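Local atomic coordinates of paenibacillus xanthan lyase (Paenibacillus, PDB entry 6F2P), a protein that cleaves the polysaccharide xanthan by beta-elimination, probably at the terminal mannose of its side chains. Residues A[548-562]-A[618-632]. Sequence-based numbering, arbitrary orientation.
Sequences IHLAGSVPGSDIGYY and VLLPNKTSSAVASYA
His-549 lies beneath the first turn of helix 625-633, one imidazole face covered by Ser-625, whose CB makes a CH-pi contact 4.0 Å from the ring centroid. With CG anti to the backbone N (chi1 179°) the ring is carried toward the start of the helix, and the turn about CB-CG (chi2 -80°) brings its NE2 edge to two oxygens in its plane: Lys-623 O, 3.0 Å from His-549 NE2, and Asp-558 OD2, 2.7 Å from the same nitrogen. Both bonds are weak and bent, one N-H being shared between them. Were His-549 replaced by an alanine, Asp-558 OD2 and Lys-623 O would probably lose this donor and a gap would open under Ser-625.

Strands 559-563 and 613-621 pair antiparallel in the super-sandwich domain, and the helix lies along one face of their sheet. Val-628 CG2 rests 3.7 Å from Gly-560 CA; a CB on Gly-560 would run into Val-628 CG2 and Leu-620 O. Farther along, Tyr-562 is wedged between Val-618 CG2, 3.6 Å from its CD2, and Ala-632, whose CA sits off-centre, 4.3 Å from the ring centroid. The Tyr-631 ring meets it obliquely, planes at 63°, and a water joins the Tyr-562 hydroxyl to Ala-632 O. Apolar packing thus seats the helix along the sheet, while two weak bonds from one imidazole N-H link the residues leading into it to the hairpin.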
loop_
_atom_site.group_PDB
_atom_site.type_symbol
_atom_site.label_atom_id
_atom_site.label_comp_id
_atom_site.label_asym_id
_atom_site.label_seq_id
_atom_site.Cartn_x
_atom_site.Cartn_y
_atom_site.Cartn_z
ATOM N N ILE A 548 5.450 -28.147 15.345
ATOM C CA ILE A 548 6.001 -27.733 16.620
ATOM C C ILE A 548 4.864 -27.108 17.417
ATOM O O ILE A 548 4.014 -26.417 16.851
ATOM C CB ILE A 548 7.120 -26.679 16.420
ATOM C CG1 ILE A 548 8.338 -27.291 15.730
ATOM C CG2 ILE A 548 7.556 -26.074 17.746
ATOM C CD1 ILE A 548 9.509 -26.341 15.615
ATOM N N HIS A 549 4.838 -27.349 18.723
ATOM C CA HIS A 549 3.888 -26.668 19.586
ATOM C C HIS A 549 4.630 -26.035 20.759
ATOM O O HIS A 549 5.365 -26.711 21.475
ATOM C CB HIS A 549 2.814 -27.631 20.087
ATOM C CG HIS A 549 1.809 -26.995 20.995
ATOM N ND1 HIS A 549 2.055 -26.761 22.332
ATOM C CD2 HIS A 549 0.554 -26.538 20.760
ATOM C CE1 HIS A 549 0.997 -26.191 22.879
ATOM N NE2 HIS A 549 0.071 -26.045 21.948
ATOM N N LEU A 550 4.443 -24.730 20.931
ATOM C CA LEU A 550 5.033 -23.992 22.035
ATOM C C LEU A 550 3.918 -23.495 22.936
ATOM O O LEU A 550 3.062 -22.728 22.492
ATOM C CB LEU A 550 5.841 -22.802 21.520
ATOM C CG LEU A 550 6.300 -21.866 22.647
ATOM C CD1 LEU A 550 7.152 -22.632 23.634
ATOM C CD2 LEU A 550 7.052 -20.643 22.124
ATOM N N ALA A 551 3.921 -23.922 24.196
ATOM C CA ALA A 551 2.818 -23.598 25.096
ATOM C C ALA A 551 2.909 -22.154 25.576
ATOM O O ALA A 551 3.994 -21.648 25.852
ATOM C CB ALA A 551 2.779 -24.566 26.272
ATOM N N GLY A 552 1.764 -21.486 25.660
ATOM C CA GLY A 552 1.742 -20.085 26.032
ATOM C C GLY A 552 1.811 -19.889 27.530
ATOM O O GLY A 552 1.328 -20.728 28.293
ATOM N N SER A 553 2.396 -18.769 27.951
ATOM C CA SER A 553 2.566 -18.473 29.377
ATOM C C SER A 553 1.228 -18.256 30.082
ATOM O O SER A 553 1.150 -18.248 31.304
ATOM C CB SER A 553 3.453 -17.242 29.569
ATOM O OG SER A 553 4.687 -17.390 28.891
ATOM N N VAL A 554 0.182 -18.095 29.285
ATOM C CA VAL A 554 -1.151 -17.772 29.758
ATOM C C VAL A 554 -2.130 -18.456 28.810
ATOM O O VAL A 554 -1.852 -18.571 27.611
ATOM C CB VAL A 554 -1.347 -16.240 29.738
ATOM C CG1 VAL A 554 -2.809 -15.847 29.520
ATOM C CG2 VAL A 554 -0.783 -15.621 31.009
ATOM N N PRO A 555 -3.265 -18.949 29.343
ATOM C CA PRO A 555 -4.301 -19.590 28.522
ATOM C C PRO A 555 -4.709 -18.717 27.344
ATOM O O PRO A 555 -5.023 -17.536 27.530
ATOM C CB PRO A 555 -5.468 -19.730 29.492
ATOM C CG PRO A 555 -4.816 -19.856 30.816
ATOM C CD PRO A 555 -3.602 -18.979 30.774
ATOM N N GLY A 556 -4.685 -19.295 26.146
ATOM C CA GLY A 556 -5.016 -18.563 24.939
ATOM C C GLY A 556 -3.803 -18.134 24.129
ATOM O O GLY A 556 -3.950 -17.527 23.062
ATOM N N SER A 557 -2.602 -18.453 24.611
ATOM C CA SER A 557 -1.387 -18.017 23.918
ATOM C C SER A 557 -0.451 -19.124 23.400
ATOM O O SER A 557 0.715 -18.857 23.119
ATOM C CB SER A 557 -0.608 -17.020 24.781
ATOM O OG SER A 557 -0.276 -17.597 26.027
ATOM N N ASP A 558 -0.951 -20.351 23.271
ATOM C CA ASP A 558 -0.206 -21.409 22.580
ATOM C C ASP A 558 0.085 -20.950 21.158
ATOM O O ASP A 558 -0.693 -20.191 20.587
ATOM C CB ASP A 558 -1.043 -22.683 22.477
ATOM C CG ASP A 558 -1.095 -23.472 23.764
ATOM O OD1 ASP A 558 -0.785 -22.919 24.843
ATOM O OD2 ASP A 558 -1.469 -24.664 23.685
ATOM N N ILE A 559 1.194 -21.400 20.581
ATOM C CA ILE A 559 1.434 -21.189 19.153
ATOM C C ILE A 559 1.865 -22.489 18.461
ATOM O O ILE A 559 2.734 -23.211 18.954
ATOM C CB ILE A 559 2.473 -20.084 18.883
ATOM C CG1 ILE A 559 2.171 -18.845 19.735
ATOM C CG2 ILE A 559 2.512 -19.741 17.391
ATOM C CD1 ILE A 559 3.211 -17.759 19.624
ATOM N N GLY A 560 1.231 -22.796 17.332
ATOM C CA GLY A 560 1.579 -23.967 16.552
ATOM C C GLY A 560 2.376 -23.561 15.328
ATOM O O GLY A 560 2.245 -22.438 14.851
ATOM N N TYR A 561 3.220 -24.461 14.829
ATOM C CA TYR A 561 3.985 -24.199 13.615
ATOM C C TYR A 561 3.987 -25.458 12.758
ATOM O O TYR A 561 4.457 -26.507 13.181
ATOM C CB TYR A 561 5.425 -23.797 13.932
ATOM C CG TYR A 561 5.567 -22.755 15.015
ATOM C CD1 TYR A 561 5.376 -23.089 16.354
ATOM C CD2 TYR A 561 5.921 -21.447 14.708
ATOM C CE1 TYR A 561 5.504 -22.150 17.353
ATOM C CE2 TYR A 561 6.057 -20.494 15.709
ATOM C CZ TYR A 561 5.842 -20.861 17.030
ATOM O OH TYR A 561 5.958 -19.954 18.046
ATOM N N TYR A 562 3.457 -25.357 11.551
ATOM C CA TYR A 562 3.438 -26.496 10.661
ATOM C C TYR A 562 4.425 -26.227 9.538
ATOM O O TYR A 562 4.491 -25.116 9.016
ATOM C CB TYR A 562 2.010 -26.748 10.162
ATOM C CG TYR A 562 1.899 -27.539 8.880
ATOM C CD1 TYR A 562 2.455 -28.807 8.766
ATOM C CD2 TYR A 562 1.218 -27.021 7.788
ATOM C CE1 TYR A 562 2.361 -29.520 7.592
ATOM C CE2 TYR A 562 1.111 -27.726 6.612
ATOM C CZ TYR A 562 1.683 -28.974 6.514
ATOM O OH TYR A 562 1.571 -29.674 5.328
ATOM N N VAL A 618 3.662 -22.489 8.477
ATOM C CA VAL A 618 2.292 -22.070 8.727
ATOM C C VAL A 618 2.127 -21.782 10.199
ATOM O O VAL A 618 2.374 -22.654 11.028
ATOM C CB VAL A 618 1.289 -23.188 8.376
ATOM C CG1 VAL A 618 -0.107 -22.792 8.801
ATOM C CG2 VAL A 618 1.338 -23.523 6.893
ATOM N N LEU A 619 1.711 -20.564 10.534
ATOM C CA LEU A 619 1.445 -20.229 11.924
ATOM C C LEU A 619 0.058 -20.720 12.298
ATOM O O LEU A 619 -0.924 -20.437 11.603
ATOM C CB LEU A 619 1.554 -18.724 12.161
ATOM C CG LEU A 619 2.947 -18.125 11.989
ATOM C CD1 LEU A 619 2.938 -16.622 12.297
ATOM C CD2 LEU A 619 3.956 -18.856 12.866
ATOM N N LEU A 620 -0.018 -21.459 13.399
ATOM C CA LEU A 620 -1.282 -21.986 13.886
ATOM C C LEU A 620 -1.508 -21.532 15.318
ATOM O O LEU A 620 -1.264 -22.293 16.253
ATOM C CB LEU A 620 -1.272 -23.515 13.811
ATOM C CG LEU A 620 -1.122 -24.102 12.402
ATOM C CD1 LEU A 620 -0.896 -25.605 12.452
ATOM C CD2 LEU A 620 -2.343 -23.789 11.536
ATOM N N PRO A 621 -1.964 -20.279 15.498
ATOM C CA PRO A 621 -2.131 -19.747 16.855
ATOM C C PRO A 621 -3.236 -20.457 17.632
ATOM O O PRO A 621 -4.171 -20.986 17.021
ATOM C CB PRO A 621 -2.525 -18.277 16.617
ATOM C CG PRO A 621 -2.100 -17.968 15.228
ATOM C CD PRO A 621 -2.243 -19.264 14.470
ATOM N N ASN A 622 -3.108 -20.479 18.958
ATOM C CA ASN A 622 -4.224 -20.798 19.833
ATOM C C ASN A 622 -4.748 -22.220 19.631
ATOM O O ASN A 622 -5.946 -22.496 19.791
ATOM C CB ASN A 622 -5.341 -19.765 19.615
ATOM C CG ASN A 622 -6.347 -19.735 20.747
ATOM O OD1 ASN A 622 -6.014 -20.000 21.910
ATOM N ND2 ASN A 622 -7.587 -19.416 20.414
ATOM N N LYS A 623 -3.845 -23.130 19.286
ATOM C CA LYS A 623 -4.231 -24.527 19.120
ATOM C C LYS A 623 -3.480 -25.424 20.087
ATOM O O LYS A 623 -2.315 -25.175 20.405
ATOM C CB LYS A 623 -3.992 -25.004 17.685
ATOM C CG LYS A 623 -5.187 -24.858 16.786
ATOM C CD LYS A 623 -4.864 -25.225 15.331
ATOM C CE LYS A 623 -6.114 -25.119 14.463
ATOM N NZ LYS A 623 -6.960 -23.956 14.895
ATOM N N THR A 624 -4.155 -26.473 20.543
ATOM C CA THR A 624 -3.522 -27.475 21.374
ATOM C C THR A 624 -2.477 -28.208 20.555
ATOM O O THR A 624 -2.443 -28.092 19.329
ATOM C CB THR A 624 -4.536 -28.498 21.891
ATOM O OG1 THR A 624 -5.062 -29.250 20.789
ATOM C CG2 THR A 624 -5.670 -27.793 22.624
ATOM N N SER A 625 -1.630 -28.961 21.246
ATOM C CA SER A 625 -0.565 -29.711 20.608
ATOM C C SER A 625 -1.116 -30.746 19.638
ATOM O O SER A 625 -0.556 -30.946 18.560
ATOM C CB SER A 625 0.296 -30.396 21.670
ATOM O OG SER A 625 1.292 -31.199 21.065
ATOM N N SER A 626 -2.207 -31.403 20.027
ATOM C CA SER A 626 -2.794 -32.464 19.209
ATOM C C SER A 626 -3.504 -31.880 18.003
ATOM O O SER A 626 -3.522 -32.486 16.927
ATOM C CB SER A 626 -3.783 -33.306 20.017
ATOM O OG SER A 626 -4.895 -32.526 20.413
ATOM N N ALA A 627 -4.097 -30.705 18.194
ATOM C CA ALA A 627 -4.759 -30.004 17.105
ATOM C C ALA A 627 -3.719 -29.617 16.057
ATOM O O ALA A 627 -3.952 -29.768 14.847
ATOM C CB ALA A 627 -5.494 -28.775 17.624
ATOM N N VAL A 628 -2.571 -29.130 16.526
ATOM C CA VAL A 628 -1.471 -28.801 15.623
ATOM C C VAL A 628 -1.073 -30.025 14.808
ATOM O O VAL A 628 -1.009 -29.972 13.575
ATOM C CB VAL A 628 -0.244 -28.266 16.372
ATOM C CG1 VAL A 628 0.934 -28.151 15.418
ATOM C CG2 VAL A 628 -0.565 -26.922 17.009
ATOM N N ALA A 629 -0.825 -31.128 15.508
ATOM C CA ALA A 629 -0.545 -32.398 14.859
ATOM C C ALA A 629 -1.659 -32.728 13.870
ATOM O O ALA A 629 -1.405 -33.124 12.727
ATOM C CB ALA A 629 -0.419 -33.491 15.898
ATOM N N SER A 630 -2.898 -32.540 14.309
ATOM C CA SER A 630 -4.053 -32.867 13.480
ATOM C C SER A 630 -4.056 -32.062 12.178
ATOM O O SER A 630 -4.332 -32.601 11.106
ATOM C CB SER A 630 -5.345 -32.647 14.265
ATOM O OG SER A 630 -6.475 -32.874 13.446
ATOM N N TYR A 631 -3.726 -30.777 12.281
ATOM C CA TYR A 631 -3.614 -29.907 11.115
ATOM C C TYR A 631 -2.516 -30.404 10.184
ATOM O O TYR A 631 -2.693 -30.428 8.969
ATOM C CB TYR A 631 -3.327 -28.467 11.549
ATOM C CG TYR A 631 -3.476 -27.407 10.468
ATOM C CD1 TYR A 631 -2.475 -27.194 9.523
ATOM C CD2 TYR A 631 -4.601 -26.589 10.420
ATOM C CE1 TYR A 631 -2.604 -26.210 8.543
ATOM C CE2 TYR A 631 -4.739 -25.603 9.446
ATOM C CZ TYR A 631 -3.740 -25.419 8.510
ATOM O OH TYR A 631 -3.880 -24.443 7.539
ATOM N N ALA A 632 -1.384 -30.810 10.749
ATOM C CA ALA A 632 -0.269 -31.271 9.928
ATOM C C ALA A 632 -0.639 -32.502 9.113
ATOM O O ALA A 632 -0.183 -32.662 7.984
ATOM C CB ALA A 632 0.945 -31.543 10.780
HETATM O O HOH W 1 1.235 -32.430 5.724
#